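Local coordinates for TfuA domain-containing protein (Methanosarcina acetivorans, PDB 6XP8), which takes part in peptide backbone thioamidation, probably as the TfuA partner of a YcaO enzyme, at residues A[10-24]-A[199-211]. Numbering follows the deposited sequence.
Sequences SISHEDAKKILRANY and KRQDAVLVLETVK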
ATOM      1  N   SER A  10       1.539   5.448   1.962  1.00 15.30           N
ATOM      2  CA  SER A  10       2.563   4.392   1.881  1.00 15.23           C
ATOM      3  C   SER A  10       3.977   4.971   1.955  1.00 15.50           C
ATOM      4  O   SER A  10       4.911   4.319   2.440  1.00 15.70           O
ATOM      5  CB  SER A  10       2.382   3.583   0.597  1.00 14.87           C
ATOM      6  OG  SER A  10       1.109   2.960   0.585  1.00 14.56           O
ATOM      7  N   ILE A  11       4.110   6.193   1.451  1.00 15.99           N
ATOM      8  CA  ILE A  11       5.308   7.014   1.597  1.00 16.16           C
ATOM      9  C   ILE A  11       4.833   8.468   1.641  1.00 16.69           C
ATOM     10  O   ILE A  11       3.905   8.850   0.920  1.00 16.65           O
ATOM     11  CB  ILE A  11       6.356   6.749   0.472  1.00 16.18           C
ATOM     12  CG1 ILE A  11       7.700   7.421   0.807  1.00 16.14           C
ATOM     13  CG2 ILE A  11       5.827   7.149  -0.907  1.00 15.76           C
ATOM     14  CD1 ILE A  11       8.896   6.880   0.046  1.00 16.12           C
ATOM     15  N   SER A  12       5.454   9.267   2.500  1.00 17.23           N
ATOM     16  CA  SER A  12       5.115  10.682   2.602  1.00 17.77           C
ATOM     17  C   SER A  12       5.598  11.447   1.373  1.00 17.89           C
ATOM     18  O   SER A  12       6.516  10.997   0.669  1.00 18.10           O
ATOM     19  CB  SER A  12       5.700  11.285   3.882  1.00 17.86           C
ATOM     20  OG  SER A  12       7.115  11.335   3.819  1.00 18.39           O
ATOM     21  N   HIS A  13       4.968  12.591   1.111  1.00 18.22           N
ATOM     22  CA  HIS A  13       5.398  13.494   0.039  1.00 18.89           C
ATOM     23  C   HIS A  13       6.846  13.925   0.275  1.00 19.57           C
ATOM     24  O   HIS A  13       7.632  13.979  -0.659  1.00 19.92           O
ATOM     25  CB  HIS A  13       4.481  14.716  -0.044  1.00 19.21           C
ATOM     26  CG  HIS A  13       3.117  14.426  -0.597  1.00 18.83           C
ATOM     27  ND1 HIS A  13       2.288  15.419  -1.072  1.00 19.17           N
ATOM     28  CD2 HIS A  13       2.443  13.262  -0.764  1.00 18.87           C
ATOM     29  CE1 HIS A  13       1.158  14.883  -1.497  1.00 18.84           C
ATOM     30  NE2 HIS A  13       1.228  13.574  -1.325  1.00 18.84           N
ATOM     31  N   GLU A  14       7.181  14.179   1.541  1.00 21.06           N
ATOM     32  CA  GLU A  14       8.525  14.589   1.958  1.00 22.43           C
ATOM     33  C   GLU A  14       9.591  13.559   1.569  1.00 22.21           C
ATOM     34  O   GLU A  14      10.642  13.917   1.030  1.00 23.43           O
ATOM     35  CB  GLU A  14       8.566  14.848   3.475  1.00 24.14           C
ATOM     36  CG  GLU A  14       7.630  15.945   3.980  1.00 26.43           C
ATOM     37  CD  GLU A  14       6.257  15.429   4.407  1.00 28.30           C
ATOM     38  OE1 GLU A  14       5.450  15.034   3.536  1.00 27.14           O
ATOM     39  OE2 GLU A  14       5.976  15.434   5.630  1.00 30.97           O
ATOM     40  N   ASP A  15       9.309  12.286   1.837  1.00 22.29           N
ATOM     41  CA  ASP A  15      10.246  11.201   1.548  1.00 22.38           C
ATOM     42  C   ASP A  15      10.269  10.823   0.070  1.00 23.14           C
ATOM     43  O   ASP A  15      11.314  10.438  -0.456  1.00 23.86           O
ATOM     44  CB  ASP A  15       9.954   9.985   2.428  1.00 22.52           C
ATOM     45  CG  ASP A  15      10.314  10.220   3.888  1.00 22.21           C
ATOM     46  OD1 ASP A  15      11.017  11.207   4.189  1.00 22.69           O
ATOM     47  OD2 ASP A  15       9.892   9.411   4.731  1.00 23.05           O
ATOM     48  N   ALA A  16       9.123  10.947  -0.597  1.00 23.33           N
ATOM     49  CA  ALA A  16       9.042  10.671  -2.030  1.00 24.23           C
ATOM     50  C   ALA A  16       9.785  11.713  -2.873  1.00 25.93           C
ATOM     51  O   ALA A  16      10.425  11.354  -3.865  1.00 26.40           O
ATOM     52  CB  ALA A  16       7.591  10.557  -2.469  1.00 22.91           C
ATOM     53  N   LYS A  17       9.699  12.982  -2.457  1.00 27.58           N
ATOM     54  CA  LYS A  17      10.238  14.149  -3.187  1.00 29.77           C
ATOM     55  C   LYS A  17      11.731  14.102  -3.446  1.00 30.90           C
ATOM     56  O   LYS A  17      12.209  14.622  -4.461  1.00 31.95           O
ATOM     57  CB  LYS A  17       9.928  15.441  -2.434  1.00 30.79           C
ATOM     58  CG  LYS A  17       8.718  16.178  -2.957  1.00 32.12           C
ATOM     59  CD  LYS A  17       8.235  17.228  -1.970  1.00 33.61           C
ATOM     60  CE  LYS A  17       7.527  18.371  -2.685  1.00 34.90           C
ATOM     61  NZ  LYS A  17       6.330  17.955  -3.472  1.00 35.29           N
ATOM     62  N   LYS A  18      12.453  13.492  -2.513  1.00 30.71           N
ATOM     63  CA  LYS A  18      13.901  13.369  -2.587  1.00 31.47           C
ATOM     64  C   LYS A  18      14.296  12.305  -3.607  1.00 30.57           C
ATOM     65  O   LYS A  18      15.301  12.464  -4.303  1.00 31.29           O
ATOM     66  CB  LYS A  18      14.474  13.043  -1.206  1.00 32.60           C
ATOM     67  CG  LYS A  18      14.210  14.110  -0.150  1.00 33.70           C
ATOM     68  CD  LYS A  18      14.318  13.520   1.248  1.00 34.79           C
ATOM     69  CE  LYS A  18      14.143  14.573   2.327  1.00 35.21           C
ATOM     70  NZ  LYS A  18      14.511  14.025   3.661  1.00 35.28           N
ATOM     71  N   ILE A  19      13.484  11.246  -3.688  1.00 28.46           N
ATOM     72  CA  ILE A  19      13.684  10.114  -4.610  1.00 27.02           C
ATOM     73  C   ILE A  19      13.350  10.510  -6.056  1.00 25.85           C
ATOM     74  O   ILE A  19      14.105  10.197  -6.977  1.00 25.06           O
ATOM     75  CB  ILE A  19      12.873   8.868  -4.157  1.00 27.03           C
ATOM     76  CG1 ILE A  19      13.385   8.371  -2.796  1.00 27.45           C
ATOM     77  CG2 ILE A  19      12.934   7.740  -5.192  1.00 26.51           C
ATOM     78  CD1 ILE A  19      12.387   7.562  -1.998  1.00 26.95           C
ATOM     79  N   LEU A  20      12.230  11.206  -6.241  1.00 24.40           N
ATOM     80  CA  LEU A  20      11.827  11.690  -7.558  1.00 23.70           C
ATOM     81  C   LEU A  20      11.144  13.045  -7.454  1.00 22.85           C
ATOM     82  O   LEU A  20      10.148  13.180  -6.744  1.00 22.29           O
ATOM     83  CB  LEU A  20      10.896  10.673  -8.240  1.00 24.20           C
ATOM     84  CG  LEU A  20      10.261  11.024  -9.596  1.00 24.45           C
ATOM     85  CD1 LEU A  20      11.291  11.011 -10.718  1.00 25.04           C
ATOM     86  CD2 LEU A  20       9.116  10.073  -9.903  1.00 24.67           C
ATOM     87  N   ARG A  21      11.680  14.044  -8.156  1.00 23.03           N
ATOM     88  CA  ARG A  21      10.969  15.316  -8.311  1.00 23.07           C
ATOM     89  C   ARG A  21       9.801  15.084  -9.260  1.00 21.90           C
ATOM     90  O   ARG A  21       9.988  14.758 -10.433  1.00 22.09           O
ATOM     91  CB  ARG A  21      11.874  16.460  -8.810  1.00 25.06           C
ATOM     92  CG  ARG A  21      11.119  17.773  -9.029  1.00 26.57           C
ATOM     93  CD  ARG A  21      11.912  18.813  -9.812  1.00 28.70           C
ATOM     94  NE  ARG A  21      12.602  19.748  -8.927  1.00 30.50           N
ATOM     95  CZ  ARG A  21      12.456  21.073  -8.927  1.00 30.96           C
ATOM     96  NH1 ARG A  21      11.640  21.684  -9.781  1.00 30.95           N
ATOM     97  NH2 ARG A  21      13.152  21.798  -8.063  1.00 32.59           N
ATOM     98  N   ALA A  22       8.599  15.232  -8.713  1.00 21.45           N
ATOM     99  CA  ALA A  22       7.350  15.090  -9.446  1.00 20.30           C
ATOM    100  C   ALA A  22       6.295  15.957  -8.775  1.00 19.51           C
ATOM    101  O   ALA A  22       6.543  16.549  -7.717  1.00 18.72           O
ATOM    102  CB  ALA A  22       6.908  13.630  -9.464  1.00 20.10           C
ATOM    103  N   ASN A  23       5.126  16.047  -9.402  1.00 18.26           N
ATOM    104  CA  ASN A  23       3.969  16.652  -8.762  1.00 17.62           C
ATOM    105  C   ASN A  23       3.317  15.624  -7.838  1.00 17.23           C
ATOM    106  O   ASN A  23       2.636  14.705  -8.302  1.00 16.81           O
ATOM    107  CB  ASN A  23       2.973  17.179  -9.807  1.00 18.40           C
ATOM    108  CG  ASN A  23       1.770  17.874  -9.184  1.00 18.60           C
ATOM    109  OD1 ASN A  23       1.544  17.807  -7.975  1.00 19.32           O
ATOM    110  ND2 ASN A  23       0.992  18.551 -10.014  1.00 19.16           N
ATOM    111  N   TYR A  24       3.532  15.791  -6.533  1.00 16.32           N
ATOM    112  CA  TYR A  24       2.909  14.924  -5.532  1.00 16.41           C
ATOM    113  C   TYR A  24       1.547  15.438  -5.116  1.00 16.13           C
ATOM    114  O   TYR A  24       1.386  16.605  -4.745  1.00 16.85           O
ATOM    115  CB  TYR A  24       3.835  14.680  -4.329  1.00 16.19           C
ATOM    116  CG  TYR A  24       5.019  13.843  -4.738  1.00 16.26           C
ATOM    117  CD1 TYR A  24       4.903  12.451  -4.875  1.00 16.25           C
ATOM    118  CD2 TYR A  24       6.241  14.436  -5.061  1.00 16.26           C
ATOM    119  CE1 TYR A  24       5.978  11.680  -5.297  1.00 16.18           C
ATOM    120  CE2 TYR A  24       7.319  13.667  -5.476  1.00 16.28           C
ATOM    121  CZ  TYR A  24       7.186  12.290  -5.588  1.00 15.97           C
ATOM    122  OH  TYR A  24       8.246  11.514  -6.001  1.00 15.86           O
ATOM    123  N   LYS A 199       4.549  -1.926   1.876  1.00 15.11           N
ATOM    124  CA  LYS A 199       3.894  -0.798   1.203  1.00 14.85           C
ATOM    125  C   LYS A 199       4.891   0.296   0.834  1.00 14.61           C
ATOM    126  O   LYS A 199       4.853   0.801  -0.288  1.00 13.74           O
ATOM    127  CB  LYS A 199       2.752  -0.232   2.042  1.00 15.40           C
ATOM    128  CG  LYS A 199       1.547  -1.152   2.121  1.00 15.53           C
ATOM    129  CD  LYS A 199       0.328  -0.375   2.593  1.00 16.07           C
ATOM    130  CE  LYS A 199      -0.574   0.035   1.450  1.00 16.09           C
ATOM    131  NZ  LYS A 199      -1.737   0.821   1.958  1.00 15.98           N
ATOM    132  N   ARG A 200       5.794   0.628   1.759  1.00 14.57           N
ATOM    133  CA  ARG A 200       6.822   1.643   1.503  1.00 14.85           C
ATOM    134  C   ARG A 200       7.804   1.195   0.420  1.00 14.61           C
ATOM    135  O   ARG A 200       8.171   1.981  -0.454  1.00 15.25           O
ATOM    136  CB  ARG A 200       7.584   1.971   2.788  1.00 15.22           C
ATOM    137  CG  ARG A 200       8.603   3.084   2.635  1.00 16.23           C
ATOM    138  CD  ARG A 200       9.398   3.298   3.915  1.00 16.84           C
ATOM    139  NE  ARG A 200      10.244   4.488   3.799  1.00 18.09           N
ATOM    140  CZ  ARG A 200       9.837   5.731   4.043  1.00 18.57           C
ATOM    141  NH1 ARG A 200       8.588   5.970   4.437  1.00 18.92           N
ATOM    142  NH2 ARG A 200      10.685   6.742   3.896  1.00 19.76           N
ATOM    143  N   GLN A 201       8.219  -0.070   0.477  1.00 14.51           N
ATOM    144  CA  GLN A 201       9.185  -0.595  -0.491  1.00 14.25           C
ATOM    145  C   GLN A 201       8.574  -0.653  -1.879  1.00 14.06           C
ATOM    146  O   GLN A 201       9.230  -0.304  -2.857  1.00 13.60           O
ATOM    147  CB  GLN A 201       9.743  -1.954  -0.058  1.00 15.22           C
ATOM    148  CG  GLN A 201      10.654  -1.825   1.164  1.00 16.35           C
ATOM    149  CD  GLN A 201      11.164  -3.152   1.684  1.00 17.76           C
ATOM    150  OE1 GLN A 201      10.405  -4.120   1.809  1.00 19.40           O
ATOM    151  NE2 GLN A 201      12.455  -3.201   2.012  1.00 17.87           N
ATOM    152  N   ASP A 202       7.306  -1.057  -1.947  1.00 13.78           N
ATOM    153  CA  ASP A 202       6.590  -1.057  -3.217  1.00 13.93           C
ATOM    154  C   ASP A 202       6.381   0.352  -3.748  1.00 13.61           C
ATOM    155  O   ASP A 202       6.488   0.566  -4.960  1.00 13.41           O
ATOM    156  CB  ASP A 202       5.243  -1.753  -3.080  1.00 14.27           C
ATOM    157  CG  ASP A 202       5.339  -3.255  -3.164  1.00 14.81           C
ATOM    158  OD1 ASP A 202       6.458  -3.830  -3.146  1.00 15.87           O
ATOM    159  OD2 ASP A 202       4.258  -3.863  -3.250  1.00 15.27           O
ATOM    160  N   ALA A 203       6.069   1.291  -2.848  1.00 13.29           N
ATOM    161  CA  ALA A 203       5.905   2.713  -3.205  1.00 13.45           C
ATOM    162  C   ALA A 203       7.164   3.277  -3.864  1.00 13.37           C
ATOM    163  O   ALA A 203       7.081   3.956  -4.887  1.00 13.54           O
ATOM    164  CB  ALA A 203       5.516   3.544  -1.988  1.00 13.48           C
ATOM    165  N   VAL A 204       8.322   2.980  -3.280  1.00 13.31           N
ATOM    166  CA  VAL A 204       9.614   3.360  -3.860  1.00 13.45           C
ATOM    167  C   VAL A 204       9.802   2.770  -5.268  1.00 13.46           C
ATOM    168  O   VAL A 204      10.246   3.471  -6.178  1.00 13.40           O
ATOM    169  CB  VAL A 204      10.782   3.051  -2.895  1.00 13.46           C
ATOM    170  CG1 VAL A 204      12.137   3.264  -3.561  1.00 14.04           C
ATOM    171  CG2 VAL A 204      10.675   3.957  -1.676  1.00 13.60           C
ATOM    172  N   LEU A 205       9.413   1.506  -5.448  1.00 13.56           N
ATOM    173  CA  LEU A 205       9.433   0.876  -6.771  1.00 13.60           C
ATOM    174  C   LEU A 205       8.557   1.595  -7.802  1.00 13.51           C
ATOM    175  O   LEU A 205       8.954   1.704  -8.961  1.00 13.86           O
ATOM    176  CB  LEU A 205       9.085  -0.617  -6.692  1.00 13.99           C
ATOM    177  CG  LEU A 205      10.095  -1.591  -6.074  1.00 14.51           C
ATOM    178  CD1 LEU A 205       9.501  -2.991  -6.061  1.00 15.18           C
ATOM    179  CD2 LEU A 205      11.434  -1.574  -6.799  1.00 15.21           C
ATOM    180  N   VAL A 206       7.396   2.103  -7.375  1.00 13.32           N
ATOM    181  CA  VAL A 206       6.525   2.902  -8.258  1.00 13.36           C
ATOM    182  C   VAL A 206       7.255   4.174  -8.699  1.00 13.63           C
ATOM    183  O   VAL A 206       7.281   4.499  -9.891  1.00 14.23           O
ATOM    184  CB  VAL A 206       5.155   3.236  -7.614  1.00 13.00           C
ATOM    185  CG1 VAL A 206       4.326   4.129  -8.525  1.00 13.08           C
ATOM    186  CG2 VAL A 206       4.390   1.961  -7.297  1.00 13.12           C
ATOM    187  N   LEU A 207       7.864   4.864  -7.734  1.00 14.01           N
ATOM    188  CA  LEU A 207       8.626   6.092  -7.992  1.00 14.47           C
ATOM    189  C   LEU A 207       9.741   5.858  -9.003  1.00 14.96           C
ATOM    190  O   LEU A 207       9.916   6.648  -9.931  1.00 15.20           O
ATOM    191  CB  LEU A 207       9.191   6.665  -6.689  1.00 14.53           C
ATOM    192  CG  LEU A 207       8.194   7.116  -5.614  1.00 14.41           C
ATOM    193  CD1 LEU A 207       8.964   7.655  -4.426  1.00 14.57           C
ATOM    194  CD2 LEU A 207       7.181   8.147  -6.123  1.00 14.59           C
ATOM    195  N   GLU A 208      10.454   4.744  -8.843  1.00 15.85           N
ATOM    196  CA  GLU A 208      11.578   4.395  -9.716  1.00 17.12           C
ATOM    197  C   GLU A 208      11.112   4.017 -11.123  1.00 17.10           C
ATOM    198  O   GLU A 208      11.785   4.351 -12.100  1.00 17.20           O
ATOM    199  CB  GLU A 208      12.460   3.319  -9.066  1.00 18.77           C
ATOM    200  CG  GLU A 208      13.176   3.862  -7.826  1.00 21.13           C
ATOM    201  CD  GLU A 208      13.949   2.838  -7.009  1.00 22.70           C
ATOM    202  OE1 GLU A 208      13.579   1.643  -6.970  1.00 23.68           O
ATOM    203  OE2 GLU A 208      14.935   3.257  -6.362  1.00 24.32           O
ATOM    204  N   THR A 209       9.954   3.354 -11.215  1.00 16.45           N
ATOM    205  CA  THR A 209       9.322   3.016 -12.506  1.00 16.97           C
ATOM    206  C   THR A 209       8.852   4.275 -13.243  1.00 16.93           C
ATOM    207  O   THR A 209       9.103   4.424 -14.450  1.00 17.11           O
ATOM    208  CB  THR A 209       8.164   1.999 -12.331  1.00 17.27           C
ATOM    209  OG1 THR A 209       8.683   0.803 -11.747  1.00 18.46           O
ATOM    210  CG2 THR A 209       7.525   1.636 -13.670  1.00 17.31           C
ATOM    211  N   VAL A 210       8.188   5.174 -12.512  1.00 16.77           N
ATOM    212  CA  VAL A 210       7.750   6.465 -13.060  1.00 17.31           C
ATOM    213  C   VAL A 210       8.965   7.264 -13.558  1.00 17.79           C
ATOM    214  O   VAL A 210       8.939   7.805 -14.667  1.00 17.93           O
ATOM    215  CB  VAL A 210       6.893   7.269 -12.045  1.00 16.75           C
ATOM    216  CG1 VAL A 210       6.623   8.678 -12.546  1.00 16.65           C
ATOM    217  CG2 VAL A 210       5.570   6.558 -11.781  1.00 16.80           C
ATOM    218  N   LYS A 211      10.028   7.295 -12.750  1.00 18.88           N
ATOM    219  CA  LYS A 211      11.303   7.917 -13.124  1.00 19.92           C
ATOM    220  C   LYS A 211      11.785   7.440 -14.499  1.00 20.77           C
ATOM    221  O   LYS A 211      12.120   8.262 -15.357  1.00 21.55           O
ATOM    222  CB  LYS A 211      12.368   7.641 -12.055  1.00 20.64           C
ATOM    223  CG  LYS A 211      13.662   8.433 -12.215  1.00 21.65           C
ATOM    224  CD  LYS A 211      14.706   8.027 -11.182  1.00 22.50           C
ATOM    225  CE  LYS A 211      14.403   8.594  -9.805  1.00 23.32           C
ATOM    226  NZ  LYS A 211      15.372   8.137  -8.765  1.00 24.31           N
TER
HETATM  227  O   HOH W   1      -0.360   3.004   3.254  1.00 20.06           O
HETATM  228  O   HOH W   2       7.232   8.392   4.593  1.00 20.11           O
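Arg200 and Asp15 form a salt bridge, with NH2 of Arg200 donating to OD2 of Asp15 at 2.9 Å. The bond is nearly straight (170°). It leaves in the plane of the guanidinium but meets the carboxylate from above its own plane, and the two groups stand almost perpendicular. The arginine chain is extended from CG to NE, with CG anti to the backbone N (chi1 -176°). This extended chain takes the guanidinium to Asp15, in the first turn of helix 13-19. CG1 of Ile11 lies over one guanidinium face, offset toward its rim. A water accepts from NH1 of Arg200 and from Ser12 N and donates to OD2 of Asp15. With an alanine in place of Arg200, Asp15 would probably lose its charged mate and this water one of its donors. Ser12 caps the helix, its OG accepting from Asp15 N at 3.1 Å. A second water links OG of Ser10 to NZ of Lys199; Ser10 OG also bonds Asp48, and Lys199 NZ bonds Val112 and Ser77. Farther along, Lys211 bends at chi3, and its NZ donates to Ile19 O at 3.0 Å. Helix 13-19 is the helix of a beta-alpha-beta crossover between the adjacent parallel strands 3-6 and 23-25, the latter outermost in this chain's sheet. Segment 199-211 of the C-terminal helix packs on helix 13-19, their axes crossing at -38°. Leu207 points toward segment 10-24 and packs with both its methyls. Its CD1 touches CB of Ala16 at 3.8 Å and CG2 of Ile19, while its CD2 meets the edge of the Tyr24 ring. The Tyr24 hydroxyl donates to Leu20 O at 2.6 Å. CG2 of Val204 packs on CD1 of both Ile11 and Ile19. Leu20 places CD2 3.9 Å from CG1 of Val210, and its CD1 lies along the aliphatic part of Lys211.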